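Local atomic coordinates of lovastatin nonaketide synthase, polyketide synthase component (Aspergillus terreus, PDB entry 7CPX), a protein that builds the dihydromonacolin L nonaketide of lovastatin biosynthesis from nine malonyl-CoA units, working with the partner protein LovC as a megasynthase. Residues F2288-S2293 with A2327-D2332. The protein carries 2 engineered substitutions. Residues are numbered along the deposited sequence; the frame is centred on the assembly and turned at random.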
ATOM      1  N   PHE A2288     -19.938 -10.385  60.500  1.00100.62           N
ATOM      2  CA  PHE A2288     -18.688 -11.126  60.501  1.00100.62           C
ATOM      3  C   PHE A2288     -17.788 -10.576  61.594  1.00100.62           C
ATOM      4  O   PHE A2288     -17.860  -9.394  61.942  1.00100.62           O
ATOM      5  CB  PHE A2288     -17.983 -11.034  59.144  1.00100.62           C
ATOM      6  CG  PHE A2288     -17.622  -9.630  58.747  1.00100.62           C
ATOM      7  CD1 PHE A2288     -16.462  -9.041  59.214  1.00100.62           C
ATOM      8  CD2 PHE A2288     -18.441  -8.901  57.905  1.00100.62           C
ATOM      9  CE1 PHE A2288     -16.126  -7.754  58.854  1.00100.62           C
ATOM     10  CE2 PHE A2288     -18.110  -7.613  57.539  1.00100.62           C
ATOM     11  CZ  PHE A2288     -16.949  -7.038  58.014  1.00100.62           C
ATOM     12  N   PHE A2289     -16.940 -11.451  62.132  1.00102.35           N
ATOM     13  CA  PHE A2289     -15.858 -11.069  63.040  1.00102.35           C
ATOM     14  C   PHE A2289     -14.608 -11.756  62.497  1.00102.35           C
ATOM     15  O   PHE A2289     -14.251 -12.858  62.918  1.00102.35           O
ATOM     16  CB  PHE A2289     -16.166 -11.466  64.484  1.00102.35           C
ATOM     17  CG  PHE A2289     -15.327 -10.748  65.512  1.00102.35           C
ATOM     18  CD1 PHE A2289     -14.032 -10.349  65.227  1.00102.35           C
ATOM     19  CD2 PHE A2289     -15.841 -10.473  66.767  1.00102.35           C
ATOM     20  CE1 PHE A2289     -13.269  -9.694  66.172  1.00102.35           C
ATOM     21  CE2 PHE A2289     -15.082  -9.817  67.716  1.00102.35           C
ATOM     22  CZ  PHE A2289     -13.794  -9.426  67.417  1.00102.35           C
ATOM     23  N   VAL A2290     -13.945 -11.094  61.557  1.00 99.04           N
ATOM     24  CA  VAL A2290     -12.765 -11.643  60.903  1.00 99.04           C
ATOM     25  C   VAL A2290     -11.537 -11.217  61.692  1.00 99.04           C
ATOM     26  O   VAL A2290     -11.262 -10.020  61.833  1.00 99.04           O
ATOM     27  CB  VAL A2290     -12.668 -11.175  59.444  1.00 99.04           C
ATOM     28  CG1 VAL A2290     -11.425 -11.748  58.793  1.00 99.04           C
ATOM     29  CG2 VAL A2290     -13.906 -11.585  58.674  1.00 99.04           C
ATOM     30  N   MET A2291     -10.799 -12.195  62.203  1.00102.91           N
ATOM     31  CA  MET A2291      -9.573 -11.957  62.950  1.00102.91           C
ATOM     32  C   MET A2291      -8.395 -12.349  62.071  1.00102.91           C
ATOM     33  O   MET A2291      -8.272 -13.512  61.672  1.00102.91           O
ATOM     34  CB  MET A2291      -9.578 -12.746  64.259  1.00102.91           C
ATOM     35  CG  MET A2291     -10.280 -12.025  65.399  1.00102.91           C
ATOM     36  SD  MET A2291     -10.962 -13.152  66.626  1.00102.91           S
ATOM     37  CE  MET A2291     -12.462 -13.670  65.799  1.00102.91           C
ATOM     38  N   PHE A2292      -7.534 -11.379  61.775  1.00101.20           N
ATOM     39  CA  PHE A2292      -6.447 -11.557  60.815  1.00101.20           C
ATOM     40  C   PHE A2292      -5.334 -12.363  61.468  1.00101.20           C
ATOM     41  O   PHE A2292      -4.450 -11.825  62.136  1.00101.20           O
ATOM     42  CB  PHE A2292      -5.942 -10.207  60.324  1.00101.20           C
ATOM     43  CG  PHE A2292      -6.816  -9.578  59.278  1.00101.20           C
ATOM     44  CD1 PHE A2292      -8.174  -9.430  59.486  1.00101.20           C
ATOM     45  CD2 PHE A2292      -6.273  -9.125  58.090  1.00101.20           C
ATOM     46  CE1 PHE A2292      -8.976  -8.853  58.526  1.00101.20           C
ATOM     47  CE2 PHE A2292      -7.069  -8.545  57.127  1.00101.20           C
ATOM     48  CZ  PHE A2292      -8.423  -8.407  57.344  1.00101.20           C
ATOM     49  N   SER A2293      -5.383 -13.674  61.267  1.00103.82           N
ATOM     50  CA  SER A2293      -4.321 -14.550  61.724  1.00103.82           C
ATOM     51  C   SER A2293      -3.240 -14.669  60.655  1.00103.82           C
ATOM     52  O   SER A2293      -3.460 -14.393  59.473  1.00103.82           O
ATOM     53  CB  SER A2293      -4.873 -15.934  62.061  1.00103.82           C
ATOM     54  OG  SER A2293      -5.824 -15.863  63.107  1.00103.82           O
ATOM     55  N   ALA A2327     -21.438 -14.620  64.313  1.00105.56           N
ATOM     56  CA  ALA A2327     -20.594 -14.654  63.128  1.00105.56           C
ATOM     57  C   ALA A2327     -19.143 -14.386  63.501  1.00105.56           C
ATOM     58  O   ALA A2327     -18.839 -13.477  64.278  1.00105.56           O
ATOM     59  CB  ALA A2327     -21.067 -13.623  62.106  1.00105.56           C
ATOM     60  N   ALA A2328     -18.243 -15.188  62.942  1.00103.11           N
ATOM     61  CA  ALA A2328     -16.817 -15.026  63.184  1.00103.11           C
ATOM     62  C   ALA A2328     -16.062 -15.926  62.220  1.00103.11           C
ATOM     63  O   ALA A2328     -16.626 -16.859  61.644  1.00103.11           O
ATOM     64  CB  ALA A2328     -16.448 -15.360  64.631  1.00103.11           C
ATOM     65  N   SER A2329     -14.776 -15.633  62.059  1.00100.88           N
ATOM     66  CA  SER A2329     -13.902 -16.406  61.188  1.00100.88           C
ATOM     67  C   SER A2329     -12.493 -15.850  61.337  1.00100.88           C
ATOM     68  O   SER A2329     -12.287 -14.767  61.895  1.00100.88           O
ATOM     69  CB  SER A2329     -14.354 -16.352  59.729  1.00100.88           C
ATOM     70  OG  SER A2329     -14.420 -15.012  59.273  1.00100.88           O
ATOM     71  N   THR A2330     -11.524 -16.608  60.836  1.00102.87           N
ATOM     72  CA  THR A2330     -10.133 -16.189  60.818  1.00102.87           C
ATOM     73  C   THR A2330      -9.539 -16.468  59.449  1.00102.87           C
ATOM     74  O   THR A2330      -9.949 -17.399  58.751  1.00102.87           O
ATOM     75  CB  THR A2330      -9.305 -16.906  61.887  1.00102.87           C
ATOM     76  OG1 THR A2330      -9.490 -18.322  61.771  1.00102.87           O
ATOM     77  CG2 THR A2330      -9.718 -16.453  63.269  1.00102.87           C
ATOM     78  N   ILE A2331      -8.565 -15.647  59.074  1.00100.56           N
ATOM     79  CA  ILE A2331      -7.831 -15.797  57.826  1.00100.56           C
ATOM     80  C   ILE A2331      -6.364 -15.944  58.192  1.00100.56           C
ATOM     81  O   ILE A2331      -5.756 -15.012  58.734  1.00100.56           O
ATOM     82  CB  ILE A2331      -8.057 -14.611  56.880  1.00100.56           C
ATOM     83  CG1 ILE A2331      -7.801 -13.280  57.596  1.00100.56           C
ATOM     84  CG2 ILE A2331      -9.468 -14.636  56.355  1.00100.56           C
ATOM     85  CD1 ILE A2331      -8.092 -12.065  56.747  1.00100.56           C
ATOM     86  N   ASP A2332      -5.794 -17.115  57.916  1.00106.90           N
ATOM     87  CA  ASP A2332      -4.388 -17.372  58.215  1.00106.90           C
ATOM     88  C   ASP A2332      -3.573 -16.884  57.024  1.00106.90           C
ATOM     89  O   ASP A2332      -3.235 -17.629  56.101  1.00106.90           O
ATOM     90  CB  ASP A2332      -4.161 -18.846  58.507  1.00106.90           C
ATOM     91  CG  ASP A2332      -5.195 -19.412  59.460  1.00106.90           C
ATOM     92  OD1 ASP A2332      -6.312 -19.734  59.004  1.00106.90           O
ATOM     93  OD2 ASP A2332      -4.896 -19.523  60.667  1.00106.90           O
TER
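The ring of F2292 takes I2331 CD1 over the centre of one face, in a CH-pi contact with the methyl 3.5 Å from the ring centroid and 3° off the ring normal; V2290 O lies at the ring edge, in plane. With chi1 at 51°, I2331 CG1 sits flanked by both backbone branches, and the extended chain beyond it carries CD1 across to the neighbouring strand. The same methyl meets V2290 CG1 at 3.9 Å, the two side chains crossing at about a right angle. On the face of the sheet that carries V2290, F2292, S2329 and I2331, V2290 CG2 also packs against S2329 OG, which makes a weak hydrogen bond to A2373 O; V2290 and I2331 lean on helix 2363-2385. The opposite face of the sheet carries M2291, T2330, S2293 and D2332. There M2291 CB touches T2330 CG2 at 3.8 Å, while the M2291 side chain packs on L2314, L2317 and A2318 of helix 2305-2323. The OG of S2293 rests near T2330 CB and is hydrogen-bonded to N2311 O.

The backbones run parallel. M2291 N bonds to S2329 O and S2329 N to F2289 O, each at 3.0 Å. Further along, the bonds from I2331 N to M2291 O and from S2293 N to I2331 O are weak. All twelve residues are buried, and this pairing joins neighbouring strands toward one side of the seven-stranded parallel ketoreductase sheet, where 2400-2402 is the outermost strand. Helix 2305-2323 lies in the connection between them, making a beta-alpha-beta crossover. F2292 and S2293 belong to the NADP pocket at the C-terminal end of this parallel sheet, an arrangement characteristic of the Rossmann fold of ketoreductase domains.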